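Local coordinates for lombricine kinase (Urechis caupo, PDB 3JQ3), which catalyses the reversible transfer of a phosphoryl group between ATP and lombricine, as a member of the phosphagen (ATP:guanido phosphotransferase) kinases, at residues H283-Q288 against D318-I323; G277-V282 against A326-K331. All coordinates share one frame; numbering follows the deposited sequence.

In the fold
Strand 279-285 carries both contacts. Contact 1 pairs its C-terminal end with strand 320-325, its neighbour in the antiparallel sheet of the catalytic domain; contact 2 sets its N-terminal end against the loop that leads from strand 320-325 to helix 333-355. Their centres lie about 19 Å apart, yet they meet through V282 N and I323 O, 3.0 Å apart in a probable backbone hydrogen bond, and through the salt bridge of R279 NH2 with D322 OD2, also 3.0 Å. ADP spans the two: H283 and D322 of contact 1 lie beside the adenine, whereas in contact 2 S281 reads the base and R279 reaches the diphosphate.

Contact 1 of 2, residues H283-Q288 against D318-I323; sequences HVQLHQ and DDVYDI. With ADP (adenosine-5'-diphosphate), chain B.
V284 and Y321 form the hydrogen-bonded pair at the middle of this antiparallel ladder, each backbone N bonded to the other's O. The Y321 N to V284 O bond, 2.9 Å, is almost straight, but its donor stands above the carbonyl plane. L286 N extends the ladder with a 2.8 Å bond to D319 O. On the face of V284 and Y321, the valine's CG1 is wedged between its own N and carbonyl carbon (chi1 49°), which brings it to 3.4 Å from I323 CG1 as the two side chains cross obliquely. The Y321 ring packs edge-to-face with F295. On the other face, V320 CG1 lies 3.9 Å from H283 CB and V320 CG2 packs against the extended chain of Q285. Where the strands end, H287 ND1 donates to D319 OD2 over 3.0 Å, meeting the anti lone pair of that oxygen; the ring and carboxylate planes stand 85° apart, and the oxygen is tilted from the ring plane. D318 OD1 lies in that ring plane, at the edge near CE1, so two acidic side chains meet one imidazole and would probably stabilise its protonated form. At the opposite end of the contact, H283 presents a ring face to the adenine of ADP: N1 lies over it, offset toward the rim, and CD2 comes to 3.1 Å from ADP C6. D322 turns its carboxylate to the five-membered side of the base, with OD2 3.0 Å from ADP C8, and is also held by R279. The contact is thus an antiparallel strand pair of the phosphagen kinase catalytic domain, its H283-D322 end bordering the adenine pocket.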
loop_
_atom_site.group_PDB
_atom_site.type_symbol
_atom_site.label_atom_id
_atom_site.label_comp_id
_atom_site.label_asym_id
_atom_site.label_seq_id
_atom_site.Cartn_x
_atom_site.Cartn_y
_atom_site.Cartn_z
ATOM N N HIS A 283 -0.474 4.129 33.951
ATOM C CA HIS A 283 -0.588 2.709 34.221
ATOM C C HIS A 283 -1.041 2.587 35.664
ATOM O O HIS A 283 -0.315 2.967 36.580
ATOM C CB HIS A 283 0.748 2.001 34.003
ATOM C CG HIS A 283 1.038 1.693 32.567
ATOM N ND1 HIS A 283 1.927 0.714 32.178
ATOM C CD2 HIS A 283 0.540 2.223 31.425
ATOM C CE1 HIS A 283 1.975 0.663 30.860
ATOM N NE2 HIS A 283 1.143 1.570 30.377
ATOM N N VAL A 284 -2.256 2.087 35.861
ATOM C CA VAL A 284 -2.835 2.000 37.193
ATOM C C VAL A 284 -3.333 0.588 37.486
ATOM O O VAL A 284 -4.060 -0.005 36.689
ATOM C CB VAL A 284 -3.984 3.019 37.374
ATOM C CG1 VAL A 284 -4.952 2.939 36.207
ATOM C CG2 VAL A 284 -4.704 2.792 38.695
ATOM N N GLN A 285 -2.929 0.055 38.634
ATOM C CA GLN A 285 -3.286 -1.302 39.019
ATOM C C GLN A 285 -4.608 -1.320 39.775
ATOM O O GLN A 285 -4.751 -0.662 40.803
ATOM C CB GLN A 285 -2.176 -1.908 39.875
ATOM C CG GLN A 285 -2.256 -3.412 40.030
ATOM C CD GLN A 285 -0.978 -3.998 40.587
ATOM O OE1 GLN A 285 -0.473 -5.005 40.086
ATOM N NE2 GLN A 285 -0.439 -3.364 41.624
ATOM N N LEU A 286 -5.572 -2.078 39.261
ATOM C CA LEU A 286 -6.912 -2.125 39.843
ATOM C C LEU A 286 -7.383 -3.563 40.040
ATOM O O LEU A 286 -8.247 -4.044 39.305
ATOM C CB LEU A 286 -7.905 -1.375 38.951
ATOM C CG LEU A 286 -7.570 0.079 38.610
ATOM C CD1 LEU A 286 -8.420 0.569 37.450
ATOM C CD2 LEU A 286 -7.739 0.982 39.825
ATOM N N HIS A 287 -6.822 -4.242 41.035
ATOM C CA HIS A 287 -7.120 -5.654 41.258
ATOM C C HIS A 287 -8.610 -5.940 41.428
ATOM O O HIS A 287 -9.148 -6.849 40.792
ATOM C CB HIS A 287 -6.354 -6.186 42.469
ATOM C CG HIS A 287 -4.883 -6.335 42.237
ATOM N ND1 HIS A 287 -4.360 -7.244 41.342
ATOM C CD2 HIS A 287 -3.824 -5.701 42.792
ATOM C CE1 HIS A 287 -3.042 -7.160 41.353
ATOM N NE2 HIS A 287 -2.691 -6.232 42.224
ATOM N N GLN A 288 -9.270 -5.170 42.288
ATOM C CA GLN A 288 -10.666 -5.434 42.628
ATOM C C GLN A 288 -11.649 -4.753 41.681
ATOM O O GLN A 288 -12.628 -5.360 41.248
ATOM C CB GLN A 288 -10.956 -5.018 44.074
ATOM C CG GLN A 288 -9.993 -5.603 45.096
ATOM C CD GLN A 288 -9.869 -7.112 44.991
ATOM O OE1 GLN A 288 -10.799 -7.796 44.561
ATOM N NE2 GLN A 288 -8.715 -7.640 45.384
ATOM N N ASP A 318 -1.626 -8.474 35.187
ATOM C CA ASP A 318 -1.638 -8.231 36.627
ATOM C C ASP A 318 -2.603 -7.101 36.987
ATOM O O ASP A 318 -2.373 -6.348 37.934
ATOM C CB ASP A 318 -0.228 -7.916 37.132
ATOM C CG ASP A 318 -0.091 -8.091 38.634
ATOM O OD1 ASP A 318 -0.971 -8.733 39.246
ATOM O OD2 ASP A 318 0.902 -7.589 39.205
ATOM N N ASP A 319 -3.679 -6.985 36.214
ATOM C CA ASP A 319 -4.722 -5.997 36.473
ATOM C C ASP A 319 -4.220 -4.554 36.403
ATOM O O ASP A 319 -4.770 -3.667 37.055
ATOM C CB ASP A 319 -5.386 -6.264 37.827
ATOM C CG ASP A 319 -5.963 -7.666 37.929
ATOM O OD1 ASP A 319 -6.719 -8.069 37.020
ATOM O OD2 ASP A 319 -5.662 -8.364 38.918
ATOM N N VAL A 320 -3.175 -4.320 35.613
ATOM C CA VAL A 320 -2.689 -2.964 35.380
ATOM C C VAL A 320 -3.266 -2.438 34.072
ATOM O O VAL A 320 -3.074 -3.040 33.014
ATOM C CB VAL A 320 -1.151 -2.896 35.308
ATOM C CG1 VAL A 320 -0.700 -1.459 35.104
ATOM C CG2 VAL A 320 -0.531 -3.471 36.566
ATOM N N TYR A 321 -3.973 -1.318 34.145
ATOM C CA TYR A 321 -4.642 -0.781 32.967
ATOM C C TYR A 321 -4.041 0.527 32.479
ATOM O O TYR A 321 -3.481 1.302 33.255
ATOM C CB TYR A 321 -6.136 -0.600 33.233
ATOM C CG TYR A 321 -6.881 -1.907 33.357
ATOM C CD1 TYR A 321 -6.943 -2.581 34.570
ATOM C CD2 TYR A 321 -7.516 -2.473 32.259
ATOM C CE1 TYR A 321 -7.621 -3.778 34.687
ATOM C CE2 TYR A 321 -8.197 -3.669 32.368
ATOM C CZ TYR A 321 -8.245 -4.317 33.585
ATOM O OH TYR A 321 -8.919 -5.510 33.699
ATOM N N ASP A 322 -4.158 0.749 31.176
ATOM C CA ASP A 322 -3.771 2.005 30.558
ATOM C C ASP A 322 -5.015 2.884 30.474
ATOM O O ASP A 322 -5.847 2.706 29.585
ATOM C CB ASP A 322 -3.205 1.736 29.162
ATOM C CG ASP A 322 -2.751 2.999 28.451
ATOM O OD1 ASP A 322 -3.229 4.097 28.797
ATOM O OD2 ASP A 322 -1.915 2.886 27.532
ATOM N N ILE A 323 -5.149 3.816 31.412
ATOM C CA ILE A 323 -6.306 4.706 31.448
ATOM C C ILE A 323 -5.921 6.091 30.944
ATOM O O ILE A 323 -4.888 6.631 31.336
ATOM C CB ILE A 323 -6.879 4.843 32.873
ATOM C CG1 ILE A 323 -7.024 3.475 33.541
ATOM C CG2 ILE A 323 -8.219 5.554 32.834
ATOM C CD1 ILE A 323 -8.214 2.676 33.058
HETATM P PB ADP B . -0.613 5.930 21.602
HETATM O O1B ADP B . -0.832 5.437 20.190
HETATM O O2B ADP B . 0.832 6.022 22.022
HETATM O O3B ADP B . -1.437 7.141 21.962
HETATM P PA ADP B . -0.934 3.199 22.283
HETATM O O1A ADP B . -0.550 2.992 20.837
HETATM O O2A ADP B . -2.093 2.433 22.877
HETATM O O3A ADP B . -1.223 4.766 22.535
HETATM O "O5'" ADP B . 0.349 2.893 23.207
HETATM C "C5'" ADP B . 1.684 2.993 22.712
HETATM C "C4'" ADP B . 2.634 2.470 23.783
HETATM O "O4'" ADP B . 2.732 3.403 24.865
HETATM C "C3'" ADP B . 2.136 1.158 24.368
HETATM O "O3'" ADP B . 3.080 0.117 24.097
HETATM C "C2'" ADP B . 2.046 1.376 25.866
HETATM O "O2'" ADP B . 2.723 0.326 26.564
HETATM C "C1'" ADP B . 2.734 2.707 26.113
HETATM N N9 ADP B . 2.034 3.488 27.167
HETATM C C8 ADP B . 0.828 4.076 27.058
HETATM N N7 ADP B . 0.487 4.710 28.212
HETATM C C5 ADP B . 1.493 4.532 29.089
HETATM C C6 ADP B . 1.781 4.938 30.486
HETATM N N6 ADP B . 0.905 5.680 31.207
HETATM N N1 ADP B . 2.953 4.537 31.021
HETATM C C2 ADP B . 3.838 3.797 30.324
HETATM N N3 ADP B . 3.643 3.397 29.055
HETATM C C4 ADP B . 2.508 3.726 28.393
#

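Contact 2 of 2, residues G277-V282 against A326-K331; sequences GLRASV and AARLKK. With ADP (adenosine-5'-diphosphate), chain B.
R328 reaches out of the 326-331 loop to lie alongside R279, the two side chains pointing the same way. From CB the chain bends at once (chi2 -72°) and then runs straight to NE, which carries CD across the backbone of G277 and L278 to within 3.4 Å of L278 O. That carbonyl oxygen lies over a face of the R328 guanidinium, 3.7 Å from NE and 3.6 Å from NH1, while its hydrogen bond comes from N325 ND2. NH1 turns back on its own loop and donates to A327 O over 2.9 Å; the acceptor is close to the guanidinium plane, although the donor stands well above the carbonyl plane. NH1 also bonds to N325 O, so two backbone oxygens fix the rotation of the group. NH2, at the tip, meets only the aliphatic part of R279 across the contact, 3.4 Å from CG, with R279 CB over a guanidinium face. The guanidinium planes are 48° apart, and the tip of R279 leads on to the nucleotide. There R279 NE makes a weak 2.9 Å bond to ADP O3B, O2A lies over one face of its guanidinium, and NH2 is paired with D322. Two residues on, S281 OG donates to ADP N7 over 2.7 Å. With R117, R119, R223 and R307, R279 belongs to the cluster of arginines that grips the nucleotide phosphates in phosphagen kinases; R328 packs behind it and joins the loop before helix 333-355 to that site.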
loop_
_atom_site.group_PDB
_atom_site.type_symbol
_atom_site.label_atom_id
_atom_site.label_comp_id
_atom_site.label_asym_id
_atom_site.label_seq_id
_atom_site.Cartn_x
_atom_site.Cartn_y
_atom_site.Cartn_z
ATOM N N GLY A 277 -4.806 16.690 20.129
ATOM C CA GLY A 277 -4.085 15.492 19.741
ATOM C C GLY A 277 -3.465 14.840 20.959
ATOM O O GLY A 277 -2.558 14.015 20.847
ATOM N N LEU A 278 -3.974 15.206 22.131
ATOM C CA LEU A 278 -3.346 14.829 23.386
ATOM C C LEU A 278 -3.960 13.590 24.024
ATOM O O LEU A 278 -5.170 13.524 24.244
ATOM C CB LEU A 278 -3.387 16.006 24.367
ATOM C CG LEU A 278 -2.815 15.779 25.768
ATOM C CD1 LEU A 278 -2.058 17.008 26.242
ATOM C CD2 LEU A 278 -3.912 15.396 26.756
ATOM N N ARG A 279 -3.113 12.609 24.319
ATOM C CA ARG A 279 -3.531 11.453 25.097
ATOM C C ARG A 279 -2.683 11.345 26.356
ATOM O O ARG A 279 -1.528 10.921 26.307
ATOM C CB ARG A 279 -3.431 10.161 24.287
ATOM C CG ARG A 279 -4.178 8.988 24.919
ATOM C CD ARG A 279 -4.042 7.711 24.093
ATOM N NE ARG A 279 -2.896 6.907 24.504
ATOM C CZ ARG A 279 -2.965 5.908 25.378
ATOM N NH1 ARG A 279 -4.124 5.585 25.928
ATOM N NH2 ARG A 279 -1.874 5.230 25.701
ATOM N N ALA A 280 -3.261 11.753 27.479
ATOM C CA ALA A 280 -2.614 11.612 28.770
ATOM C C ALA A 280 -3.065 10.300 29.378
ATOM O O ALA A 280 -4.261 10.033 29.469
ATOM C CB ALA A 280 -2.984 12.769 29.676
ATOM N N SER A 281 -2.112 9.478 29.797
ATOM C CA SER A 281 -2.440 8.172 30.342
ATOM C C SER A 281 -1.612 7.834 31.571
ATOM O O SER A 281 -0.543 8.403 31.801
ATOM C CB SER A 281 -2.225 7.093 29.285
ATOM O OG SER A 281 -0.842 6.908 29.045
ATOM N N VAL A 282 -2.122 6.892 32.354
ATOM C CA VAL A 282 -1.379 6.320 33.461
ATOM C C VAL A 282 -1.466 4.803 33.382
ATOM O O VAL A 282 -2.403 4.253 32.800
ATOM C CB VAL A 282 -1.956 6.756 34.819
ATOM C CG1 VAL A 282 -1.948 8.272 34.945
ATOM C CG2 VAL A 282 -3.364 6.201 34.993
ATOM N N ALA A 326 -10.529 10.197 26.916
ATOM C CA ALA A 326 -11.131 9.620 25.721
ATOM C C ALA A 326 -11.190 10.614 24.569
ATOM O O ALA A 326 -10.962 10.248 23.419
ATOM C CB ALA A 326 -12.523 9.080 26.033
ATOM N N ALA A 327 -11.488 11.870 24.880
ATOM C CA ALA A 327 -11.675 12.886 23.847
ATOM C C ALA A 327 -10.372 13.580 23.458
ATOM O O ALA A 327 -9.347 13.419 24.121
ATOM C CB ALA A 327 -12.713 13.908 24.288
ATOM N N ARG A 328 -10.423 14.347 22.374
ATOM C CA ARG A 328 -9.274 15.120 21.912
ATOM C C ARG A 328 -9.674 16.573 21.673
ATOM O O ARG A 328 -8.837 17.473 21.727
ATOM C CB ARG A 328 -8.706 14.525 20.623
ATOM C CG ARG A 328 -8.324 13.057 20.716
ATOM C CD ARG A 328 -7.073 12.850 21.553
ATOM N NE ARG A 328 -6.699 11.438 21.625
ATOM C CZ ARG A 328 -7.034 10.622 22.619
ATOM N NH1 ARG A 328 -7.749 11.074 23.640
ATOM N NH2 ARG A 328 -6.649 9.352 22.595
ATOM N N LEU A 329 -10.961 16.790 21.408
ATOM C CA LEU A 329 -11.486 18.122 21.120
ATOM C C LEU A 329 -12.334 18.660 22.262
ATOM O O LEU A 329 -12.713 17.923 23.169
ATOM C CB LEU A 329 -12.344 18.097 19.853
ATOM C CG LEU A 329 -11.715 18.351 18.482
ATOM C CD1 LEU A 329 -12.774 18.207 17.404
ATOM C CD2 LEU A 329 -11.093 19.729 18.420
ATOM N N LYS A 330 -12.626 19.957 22.198
ATOM C CA LYS A 330 -13.581 20.606 23.095
ATOM C C LYS A 330 -13.043 20.897 24.497
ATOM O O LYS A 330 -13.765 21.415 25.353
ATOM C CB LYS A 330 -14.897 19.820 23.146
ATOM C CG LYS A 330 -15.598 19.766 21.793
ATOM C CD LYS A 330 -17.055 19.354 21.905
ATOM C CE LYS A 330 -17.203 17.849 21.976
ATOM N NZ LYS A 330 -18.626 17.451 21.815
ATOM N N LYS A 331 -11.773 20.574 24.721
ATOM C CA LYS A 331 -11.100 20.925 25.967
ATOM C C LYS A 331 -9.620 21.197 25.733
ATOM O O LYS A 331 -9.029 20.675 24.792
ATOM C CB LYS A 331 -11.280 19.828 27.016
ATOM C CG LYS A 331 -12.460 20.052 27.947
ATOM C CD LYS A 331 -12.431 19.080 29.116
ATOM C CE LYS A 331 -13.200 17.807 28.808
ATOM N NZ LYS A 331 -14.670 18.012 28.937
HETATM P PB ADP B . -0.613 5.930 21.602
HETATM O O1B ADP B . -0.832 5.437 20.190
HETATM O O2B ADP B . 0.832 6.022 22.022
HETATM O O3B ADP B . -1.437 7.141 21.962
HETATM P PA ADP B . -0.934 3.199 22.283
HETATM O O1A ADP B . -0.550 2.992 20.837
HETATM O O2A ADP B . -2.093 2.433 22.877
HETATM O O3A ADP B . -1.223 4.766 22.535
HETATM O "O5'" ADP B . 0.349 2.893 23.207
HETATM C "C5'" ADP B . 1.684 2.993 22.712
HETATM C "C4'" ADP B . 2.634 2.470 23.783
HETATM O "O4'" ADP B . 2.732 3.403 24.865
HETATM C "C3'" ADP B . 2.136 1.158 24.368
HETATM O "O3'" ADP B . 3.080 0.117 24.097
HETATM C "C2'" ADP B . 2.046 1.376 25.866
HETATM O "O2'" ADP B . 2.723 0.326 26.564
HETATM C "C1'" ADP B . 2.734 2.707 26.113
HETATM N N9 ADP B . 2.034 3.488 27.167
HETATM C C8 ADP B . 0.828 4.076 27.058
HETATM N N7 ADP B . 0.487 4.710 28.212
HETATM C C5 ADP B . 1.493 4.532 29.089
HETATM C C6 ADP B . 1.781 4.938 30.486
HETATM N N6 ADP B . 0.905 5.680 31.207
HETATM N N1 ADP B . 2.953 4.537 31.021
HETATM C C2 ADP B . 3.838 3.797 30.324
HETATM N N3 ADP B . 3.643 3.397 29.055
HETATM C C4 ADP B . 2.508 3.726 28.393
#